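Local atomic coordinates of lantibiotic dehydratase (Microbispora corallina, PDB entry 5EHK), a protein that probably dehydrates serine and threonine residues of the NAI-107 lantibiotic precursor peptide in a tRNA-dependent reaction, by glutamylation followed by elimination, as in related lantibiotic dehydratases. Residues Glu912-Asp917 with Thr925-Asp930; Arg853-Arg858 with Gly905-Glu910. All coordinates share one frame; numbering follows the deposited sequence.

Contact 1 of 2, residues Glu912-Asp917 with Thr925-Asp930; sequences ERYGGD and TAFQHD
Y914 and F927 join a loop to a helix whose backbones stay well apart, the nearest alpha carbons being Y914 CA and A926 CA at 10.6 Å. The helical side is regular, with H929 N bonded to T925 O at 2.9 Å and D930 N to A926 O at 2.8 Å, whereas 912-913 are 3-10 and the chain beyond them, with G915 and G916, is loop. Both aromatic side chains start toward the opposite segment, and from opposite directions. Y914 CG sits beside its own backbone N and anti to the carbonyl carbon; this chi1 of -60° sends the ring toward the helix, and chi2 of -97° turns one face to it. F927 answers with its edge: the ring planes stand at 88° and the centroids 5.1 Å apart, the geometry of a T-shaped pair. Its leading atom is F927 CZ, which comes down over the hydroxyl-bearing end of the phenol, 3.4 Å from Y914 CZ and 3.6 Å from Y914 CE1. F927 CE1 follows at 3.8 Å from Y914 CE1, so the CE1-CZ edge of the phenyl ring does the touching. Helix 1068-1085 packs against Y914 through S1076, L1077 and M1080, and R1084 of that helix lies against F927. Both rings are buried, and this edge-to-face aromatic pair ties the loop ahead of helix 920-942 back onto that helix, within the C-terminal dehydratase region that in relatives carries out glutamate elimination.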
ATOM      1  N   GLU A 912     -24.155  19.792  15.123  1.00 30.65           N
ATOM      2  CA  GLU A 912     -24.155  20.662  13.949  1.00 35.02           C
ATOM      3  C   GLU A 912     -24.688  19.962  12.680  1.00 34.44           C
ATOM      4  O   GLU A 912     -25.415  20.576  11.904  1.00 30.91           O
ATOM      5  CB  GLU A 912     -22.790  21.347  13.732  1.00 34.67           C
ATOM      6  CG  GLU A 912     -21.589  20.404  13.564  1.00 40.03           C
ATOM      7  CD  GLU A 912     -21.056  19.849  14.895  1.00 47.08           C
ATOM      8  OE1 GLU A 912     -21.503  20.322  15.968  1.00 49.01           O
ATOM      9  OE2 GLU A 912     -20.192  18.936  14.868  1.00 44.28           O
ATOM     10  N   ARG A 913     -24.373  18.680  12.489  1.00 31.60           N
ATOM     11  CA  ARG A 913     -24.995  17.923  11.396  1.00 35.68           C
ATOM     12  C   ARG A 913     -26.518  17.834  11.581  1.00 34.08           C
ATOM     13  O   ARG A 913     -27.262  17.621  10.616  1.00 39.78           O
ATOM     14  CB  ARG A 913     -24.446  16.500  11.288  1.00 38.54           C
ATOM     15  CG  ARG A 913     -22.977  16.376  10.947  1.00 53.65           C
ATOM     16  CD  ARG A 913     -22.600  14.902  10.860  1.00 55.46           C
ATOM     17  NE  ARG A 913     -23.309  14.236   9.767  1.00 53.07           N
ATOM     18  CZ  ARG A 913     -22.769  13.977   8.576  1.00 68.11           C
ATOM     19  NH1 ARG A 913     -21.502  14.294   8.344  1.00 68.86           N
ATOM     20  NH2 ARG A 913     -23.480  13.374   7.623  1.00 62.89           N
ATOM     21  N   TYR A 914     -26.984  17.966  12.819  1.00 27.47           N
ATOM     22  CA  TYR A 914     -28.403  17.773  13.100  1.00 31.77           C
ATOM     23  C   TYR A 914     -29.101  19.027  13.626  1.00 32.30           C
ATOM     24  O   TYR A 914     -29.908  18.951  14.556  1.00 31.07           O
ATOM     25  CB  TYR A 914     -28.601  16.599  14.063  1.00 25.91           C
ATOM     26  CG  TYR A 914     -28.075  15.315  13.492  1.00 25.51           C
ATOM     27  CD1 TYR A 914     -28.912  14.413  12.856  1.00 21.56           C
ATOM     28  CD2 TYR A 914     -26.722  15.020  13.565  1.00 27.03           C
ATOM     29  CE1 TYR A 914     -28.404  13.244  12.326  1.00 26.24           C
ATOM     30  CE2 TYR A 914     -26.206  13.868  13.042  1.00 22.15           C
ATOM     31  CZ  TYR A 914     -27.040  12.985  12.421  1.00 25.95           C
ATOM     32  OH  TYR A 914     -26.503  11.832  11.904  1.00 25.50           O
ATOM     33  N   GLY A 915     -28.781  20.182  13.053  1.00 26.71           N
ATOM     34  CA  GLY A 915     -29.537  21.373  13.380  1.00 27.37           C
ATOM     35  C   GLY A 915     -29.078  22.158  14.595  1.00 32.30           C
ATOM     36  O   GLY A 915     -29.687  23.170  14.940  1.00 39.17           O
ATOM     37  N   GLY A 916     -28.034  21.693  15.272  1.00 22.46           N
ATOM     38  CA  GLY A 916     -27.475  22.455  16.376  1.00 22.86           C
ATOM     39  C   GLY A 916     -27.945  22.070  17.763  1.00 21.95           C
ATOM     40  O   GLY A 916     -28.856  21.267  17.918  1.00 26.77           O
ATOM     41  N   ASP A 917     -27.353  22.680  18.784  1.00 19.61           N
ATOM     42  CA  ASP A 917     -27.563  22.187  20.139  1.00 24.65           C
ATOM     43  C   ASP A 917     -29.004  22.290  20.650  1.00 24.50           C
ATOM     44  O   ASP A 917     -29.403  21.523  21.527  1.00 30.19           O
ATOM     45  CB  ASP A 917     -26.598  22.845  21.148  1.00 28.86           C
ATOM     46  CG  ASP A 917     -25.115  22.679  20.773  1.00 32.30           C
ATOM     47  OD1 ASP A 917     -24.761  21.871  19.885  1.00 26.13           O
ATOM     48  OD2 ASP A 917     -24.287  23.367  21.403  1.00 42.17           O
ATOM     49  N   THR A 925     -33.134  11.389  20.636  1.00 20.40           N
ATOM     50  CA  THR A 925     -34.324  10.566  20.637  1.00 20.46           C
ATOM     51  C   THR A 925     -34.503   9.803  19.341  1.00 19.99           C
ATOM     52  O   THR A 925     -34.750   8.581  19.354  1.00 17.38           O
ATOM     53  CB  THR A 925     -35.544  11.390  20.997  1.00 23.40           C
ATOM     54  OG1 THR A 925     -35.469  11.701  22.393  1.00 39.67           O
ATOM     55  CG2 THR A 925     -36.821  10.607  20.760  1.00 35.12           C
ATOM     56  N   ALA A 926     -34.340  10.507  18.228  1.00 13.15           N
ATOM     57  CA  ALA A 926     -34.369   9.833  16.945  1.00 16.35           C
ATOM     58  C   ALA A 926     -33.385   8.644  16.924  1.00 16.31           C
ATOM     59  O   ALA A 926     -33.767   7.519  16.594  1.00 13.66           O
ATOM     60  CB  ALA A 926     -34.080  10.808  15.828  1.00 16.03           C
ATOM     61  N   PHE A 927     -32.140   8.896  17.330  1.00 16.64           N
ATOM     62  CA  PHE A 927     -31.118   7.858  17.392  1.00 12.45           C
ATOM     63  C   PHE A 927     -31.533   6.706  18.303  1.00 12.99           C
ATOM     64  O   PHE A 927     -31.382   5.549  17.928  1.00 12.09           O
ATOM     65  CB  PHE A 927     -29.788   8.428  17.882  1.00 13.43           C
ATOM     66  CG  PHE A 927     -29.107   9.323  16.901  1.00 17.48           C
ATOM     67  CD1 PHE A 927     -29.662   9.577  15.658  1.00 18.14           C
ATOM     68  CD2 PHE A 927     -27.890   9.897  17.209  1.00 19.80           C
ATOM     69  CE1 PHE A 927     -29.024  10.402  14.744  1.00 15.93           C
ATOM     70  CE2 PHE A 927     -27.257  10.717  16.299  1.00 24.09           C
ATOM     71  CZ  PHE A 927     -27.830  10.969  15.066  1.00 19.15           C
ATOM     72  N   GLN A 928     -32.095   7.000  19.472  1.00 12.76           N
ATOM     73  CA  GLN A 928     -32.528   5.910  20.344  1.00 15.11           C
ATOM     74  C   GLN A 928     -33.616   5.047  19.700  1.00 14.47           C
ATOM     75  O   GLN A 928     -33.460   3.842  19.593  1.00 12.49           O
ATOM     76  CB  GLN A 928     -33.033   6.410  21.704  1.00 16.13           C
ATOM     77  CG  GLN A 928     -33.296   5.261  22.667  1.00 11.57           C
ATOM     78  CD  GLN A 928     -33.878   5.720  23.969  1.00 18.19           C
ATOM     79  OE1 GLN A 928     -33.275   6.509  24.689  1.00 23.95           O
ATOM     80  NE2 GLN A 928     -35.070   5.240  24.279  1.00 22.30           N
ATOM     81  N   HIS A 929     -34.686   5.681  19.224  1.00 16.91           N
ATOM     82  CA  HIS A 929     -35.817   4.955  18.662  1.00 15.10           C
ATOM     83  C   HIS A 929     -35.489   4.273  17.342  1.00 14.80           C
ATOM     84  O   HIS A 929     -36.019   3.195  17.064  1.00 13.99           O
ATOM     85  CB  HIS A 929     -37.057   5.862  18.547  1.00 14.61           C
ATOM     86  CG  HIS A 929     -37.624   6.261  19.875  1.00 14.82           C
ATOM     87  ND1 HIS A 929     -38.449   5.442  20.610  1.00 10.39           N
ATOM     88  CD2 HIS A 929     -37.433   7.368  20.630  1.00 15.76           C
ATOM     89  CE1 HIS A 929     -38.778   6.039  21.735  1.00  8.71           C
ATOM     90  NE2 HIS A 929     -38.174   7.213  21.772  1.00 16.08           N
ATOM     91  N   ASP A 930     -34.594   4.864  16.553  1.00 12.18           N
ATOM     92  CA  ASP A 930     -34.179   4.201  15.322  1.00 13.03           C
ATOM     93  C   ASP A 930     -33.336   2.977  15.621  1.00 14.07           C
ATOM     94  O   ASP A 930     -33.375   1.992  14.879  1.00 12.92           O
ATOM     95  CB  ASP A 930     -33.388   5.113  14.418  1.00 11.79           C
ATOM     96  CG  ASP A 930     -33.208   4.526  13.045  1.00 14.15           C
ATOM     97  OD1 ASP A 930     -34.165   4.584  12.232  1.00 14.84           O
ATOM     98  OD2 ASP A 930     -32.116   3.986  12.780  1.00 17.19           O
TER

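Contact 2 of 2, residues Arg853-Arg858 with Gly905-Glu910; sequences RWFFIR and GQYDPE
F855 and Y907 meet beside a four-stranded antiparallel sheet, F855 on strand 853-861 at one side of it and Y907 in the loop that follows strand 902-905, the outermost strand on the other side within this chain. The nearest alpha carbons, F855 CA and Y907 CA, are 12.1 Å apart, so the side chains alone bridge the gap. F855 offers the rim of its ring, with F855 CZ 3.4 Å from Y907 OH and F855 CE1 3.6 Å from the same oxygen. Behind the hydroxyl, Y907 CZ lies in the plane of the phenyl ring, 3.8 Å from F855 CZ. Because the planes meet at 63° with centroids 5.8 Å apart, this is an oblique aromatic contact, apolar in kind. Y907 gets its reach from a first torsion that sets CG opposite the backbone N (chi1 -177°). In the next shell, R870 of the adjoining strand 864-872 packs against both side chains, and W819 and Y821 make edge-to-face pairs with Y907. Farther out, G905 pairs antiparallel with a strand of the second subunit, and Q906 OE1 of this chain accepts a hydrogen bond from H902 N of that subunit. Within its own loop, Y907 is backed by the chain just after it: P909 N sits over the centre of one ring face, 4.0 Å above the plane.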
ATOM      1  N   ARG A 853     -30.803   7.790  27.690  1.00 18.29           N
ATOM      2  CA  ARG A 853     -30.689   7.660  26.257  1.00 20.27           C
ATOM      3  C   ARG A 853     -29.682   6.568  25.926  1.00 19.79           C
ATOM      4  O   ARG A 853     -28.677   6.410  26.614  1.00 16.21           O
ATOM      5  CB  ARG A 853     -30.245   8.982  25.647  1.00 18.98           C
ATOM      6  CG  ARG A 853     -31.315  10.032  25.616  1.00 20.38           C
ATOM      7  CD  ARG A 853     -32.411   9.644  24.645  1.00 24.91           C
ATOM      8  NE  ARG A 853     -33.567  10.533  24.761  1.00 29.50           N
ATOM      9  CZ  ARG A 853     -34.836  10.138  24.701  1.00 24.70           C
ATOM     10  NH1 ARG A 853     -35.132   8.867  24.505  1.00 24.03           N
ATOM     11  NH2 ARG A 853     -35.813  11.027  24.828  1.00 29.80           N
ATOM     12  N   TRP A 854     -29.947   5.822  24.862  1.00 17.71           N
ATOM     13  CA  TRP A 854     -28.983   4.846  24.379  1.00 16.07           C
ATOM     14  C   TRP A 854     -29.113   4.784  22.871  1.00 15.10           C
ATOM     15  O   TRP A 854     -30.164   5.120  22.341  1.00 14.37           O
ATOM     16  CB  TRP A 854     -29.229   3.466  24.992  1.00 10.89           C
ATOM     17  CG  TRP A 854     -30.316   2.735  24.278  1.00 14.59           C
ATOM     18  CD1 TRP A 854     -31.648   2.817  24.531  1.00 13.34           C
ATOM     19  CD2 TRP A 854     -30.173   1.819  23.188  1.00 11.56           C
ATOM     20  NE1 TRP A 854     -32.338   2.017  23.676  1.00 13.43           N
ATOM     21  CE2 TRP A 854     -31.460   1.386  22.837  1.00 11.51           C
ATOM     22  CE3 TRP A 854     -29.076   1.326  22.468  1.00 12.09           C
ATOM     23  CZ2 TRP A 854     -31.693   0.479  21.816  1.00 13.28           C
ATOM     24  CZ3 TRP A 854     -29.299   0.432  21.454  1.00 11.03           C
ATOM     25  CH2 TRP A 854     -30.600   0.014  21.133  1.00 15.39           C
ATOM     26  N   PHE A 855     -28.044   4.402  22.181  1.00 10.55           N
ATOM     27  CA  PHE A 855     -28.149   4.123  20.756  1.00 13.66           C
ATOM     28  C   PHE A 855     -26.978   3.267  20.280  1.00 14.11           C
ATOM     29  O   PHE A 855     -26.030   3.050  21.027  1.00 15.15           O
ATOM     30  CB  PHE A 855     -28.342   5.409  19.937  1.00 10.63           C
ATOM     31  CG  PHE A 855     -27.113   6.288  19.811  1.00 16.46           C
ATOM     32  CD1 PHE A 855     -26.931   7.388  20.646  1.00 20.41           C
ATOM     33  CD2 PHE A 855     -26.143   6.039  18.835  1.00 19.13           C
ATOM     34  CE1 PHE A 855     -25.809   8.228  20.504  1.00 22.99           C
ATOM     35  CE2 PHE A 855     -25.010   6.884  18.697  1.00 20.46           C
ATOM     36  CZ  PHE A 855     -24.846   7.972  19.535  1.00 17.01           C
ATOM     37  N   PHE A 856     -27.035   2.765  19.054  1.00  9.09           N
ATOM     38  CA  PHE A 856     -25.882   2.066  18.542  1.00  8.87           C
ATOM     39  C   PHE A 856     -25.647   2.459  17.103  1.00 10.22           C
ATOM     40  O   PHE A 856     -26.596   2.751  16.370  1.00  9.78           O
ATOM     41  CB  PHE A 856     -26.052   0.549  18.640  1.00  9.26           C
ATOM     42  CG  PHE A 856     -26.762  -0.051  17.459  1.00 12.09           C
ATOM     43  CD1 PHE A 856     -26.066  -0.380  16.296  1.00  9.96           C
ATOM     44  CD2 PHE A 856     -28.125  -0.283  17.505  1.00 11.20           C
ATOM     45  CE1 PHE A 856     -26.722  -0.894  15.219  1.00 11.18           C
ATOM     46  CE2 PHE A 856     -28.774  -0.812  16.428  1.00 12.59           C
ATOM     47  CZ  PHE A 856     -28.075  -1.121  15.284  1.00  9.66           C
ATOM     48  N   ILE A 857     -24.377   2.421  16.700  1.00  7.78           N
ATOM     49  CA  ILE A 857     -24.006   2.584  15.312  1.00  9.79           C
ATOM     50  C   ILE A 857     -22.991   1.489  14.921  1.00 14.70           C
ATOM     51  O   ILE A 857     -22.257   0.956  15.762  1.00 12.94           O
ATOM     52  CB  ILE A 857     -23.396   3.972  15.009  1.00 11.02           C
ATOM     53  CG1 ILE A 857     -22.016   4.129  15.648  1.00 14.60           C
ATOM     54  CG2 ILE A 857     -24.308   5.101  15.464  1.00  9.40           C
ATOM     55  CD1 ILE A 857     -21.308   5.389  15.229  1.00 11.43           C
ATOM     56  N   ARG A 858     -22.967   1.170  13.634  1.00 12.93           N
ATOM     57  CA  ARG A 858     -21.961   0.320  13.045  1.00  9.83           C
ATOM     58  C   ARG A 858     -20.868   1.283  12.572  1.00 14.96           C
ATOM     59  O   ARG A 858     -21.137   2.315  11.956  1.00 17.09           O
ATOM     60  CB  ARG A 858     -22.588  -0.473  11.895  1.00  8.51           C
ATOM     61  CG  ARG A 858     -23.706  -1.405  12.356  1.00 11.20           C
ATOM     62  CD  ARG A 858     -24.659  -1.905  11.226  1.00 11.40           C
ATOM     63  NE  ARG A 858     -24.756  -3.342  11.141  1.00 10.26           N
ATOM     64  CZ  ARG A 858     -25.861  -4.070  11.239  1.00 12.04           C
ATOM     65  NH1 ARG A 858     -27.050  -3.548  11.441  1.00 14.28           N
ATOM     66  NH2 ARG A 858     -25.735  -5.373  11.160  1.00 14.98           N
ATOM     67  N   GLY A 905     -14.471   4.582  24.797  1.00 18.12           N
ATOM     68  CA  GLY A 905     -13.916   5.734  24.100  1.00 15.81           C
ATOM     69  C   GLY A 905     -14.694   7.009  24.354  1.00 17.08           C
ATOM     70  O   GLY A 905     -15.798   6.956  24.886  1.00 20.30           O
ATOM     71  N   GLN A 906     -14.152   8.151  23.933  1.00 15.86           N
ATOM     72  CA  GLN A 906     -14.811   9.443  24.155  1.00 11.41           C
ATOM     73  C   GLN A 906     -15.928   9.667  23.174  1.00 15.14           C
ATOM     74  O   GLN A 906     -15.815   9.295  22.014  1.00 19.53           O
ATOM     75  CB  GLN A 906     -13.809  10.576  24.021  1.00 15.97           C
ATOM     76  CG  GLN A 906     -12.825  10.700  25.168  1.00 16.33           C
ATOM     77  CD  GLN A 906     -11.688  11.631  24.817  1.00 15.98           C
ATOM     78  OE1 GLN A 906     -10.769  11.232  24.118  1.00 13.28           O
ATOM     79  NE2 GLN A 906     -11.739  12.873  25.303  1.00 15.59           N
ATOM     80  N   TYR A 907     -17.027  10.265  23.625  1.00 23.50           N
ATOM     81  CA  TYR A 907     -18.107  10.583  22.694  1.00 22.52           C
ATOM     82  C   TYR A 907     -18.107  12.076  22.320  1.00 23.41           C
ATOM     83  O   TYR A 907     -18.346  12.935  23.160  1.00 24.60           O
ATOM     84  CB  TYR A 907     -19.443  10.154  23.288  1.00 22.98           C
ATOM     85  CG  TYR A 907     -20.598  10.394  22.360  1.00 27.89           C
ATOM     86  CD1 TYR A 907     -20.599   9.872  21.071  1.00 22.92           C
ATOM     87  CD2 TYR A 907     -21.668  11.184  22.755  1.00 28.87           C
ATOM     88  CE1 TYR A 907     -21.649  10.101  20.218  1.00 23.77           C
ATOM     89  CE2 TYR A 907     -22.719  11.420  21.910  1.00 27.35           C
ATOM     90  CZ  TYR A 907     -22.708  10.880  20.646  1.00 27.86           C
ATOM     91  OH  TYR A 907     -23.768  11.144  19.812  1.00 33.22           O
ATOM     92  N   ASP A 908     -17.846  12.387  21.055  1.00 30.55           N
ATOM     93  CA  ASP A 908     -17.996  13.764  20.594  1.00 35.25           C
ATOM     94  C   ASP A 908     -19.238  13.903  19.737  1.00 30.11           C
ATOM     95  O   ASP A 908     -19.163  13.648  18.551  1.00 34.26           O
ATOM     96  CB  ASP A 908     -16.766  14.201  19.791  1.00 48.18           C
ATOM     97  CG  ASP A 908     -16.886  15.641  19.259  1.00 58.06           C
ATOM     98  OD1 ASP A 908     -17.750  16.406  19.767  1.00 50.43           O
ATOM     99  OD2 ASP A 908     -16.104  16.011  18.345  1.00 61.06           O
ATOM    100  N   PRO A 909     -20.374  14.318  20.332  1.00 30.63           N
ATOM    101  CA  PRO A 909     -21.640  14.489  19.597  1.00 32.93           C
ATOM    102  C   PRO A 909     -21.546  15.611  18.568  1.00 34.88           C
ATOM    103  O   PRO A 909     -21.062  16.697  18.888  1.00 37.69           O
ATOM    104  CB  PRO A 909     -22.633  14.891  20.693  1.00 27.09           C
ATOM    105  CG  PRO A 909     -21.787  15.560  21.726  1.00 30.76           C
ATOM    106  CD  PRO A 909     -20.471  14.821  21.713  1.00 30.13           C
ATOM    107  N   GLU A 910     -21.971  15.351  17.342  1.00 31.60           N
ATOM    108  CA  GLU A 910     -21.862  16.359  16.297  1.00 36.27           C
ATOM    109  C   GLU A 910     -23.231  16.983  15.961  1.00 34.74           C
ATOM    110  O   GLU A 910     -23.771  16.778  14.872  1.00 32.03           O
ATOM    111  CB  GLU A 910     -21.187  15.776  15.054  1.00 44.71           C
ATOM    112  CG  GLU A 910     -21.652  14.362  14.686  1.00 48.01           C
ATOM    113  CD  GLU A 910     -20.711  13.671  13.705  1.00 61.46           C
ATOM    114  OE1 GLU A 910     -19.488  13.965  13.725  1.00 49.04           O
ATOM    115  OE2 GLU A 910     -21.203  12.835  12.907  1.00 68.68           O
TER

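How the contacts relate
The centres of the two contacts lie 11 Å apart, on the same side of the chain's centre and within the C-terminal dehydratase region. Along the chain they run in series: 853-858 and 905-910 close contact 2 before 912-917 and 925-930 make contact 1. The loop between strand 902-905 and helix 920-942 serves both, supplying one tyrosine to each. Space also joins them, since F855 of contact 2 pairs edge-to-face with F927 of contact 1, and Q928 OE1 lies 3.0 Å from R853 NH1 in a probable hydrogen bond. Linked aromatic pairs thus connect sheet, loop and helix, close to where the sheet continues into the second subunit.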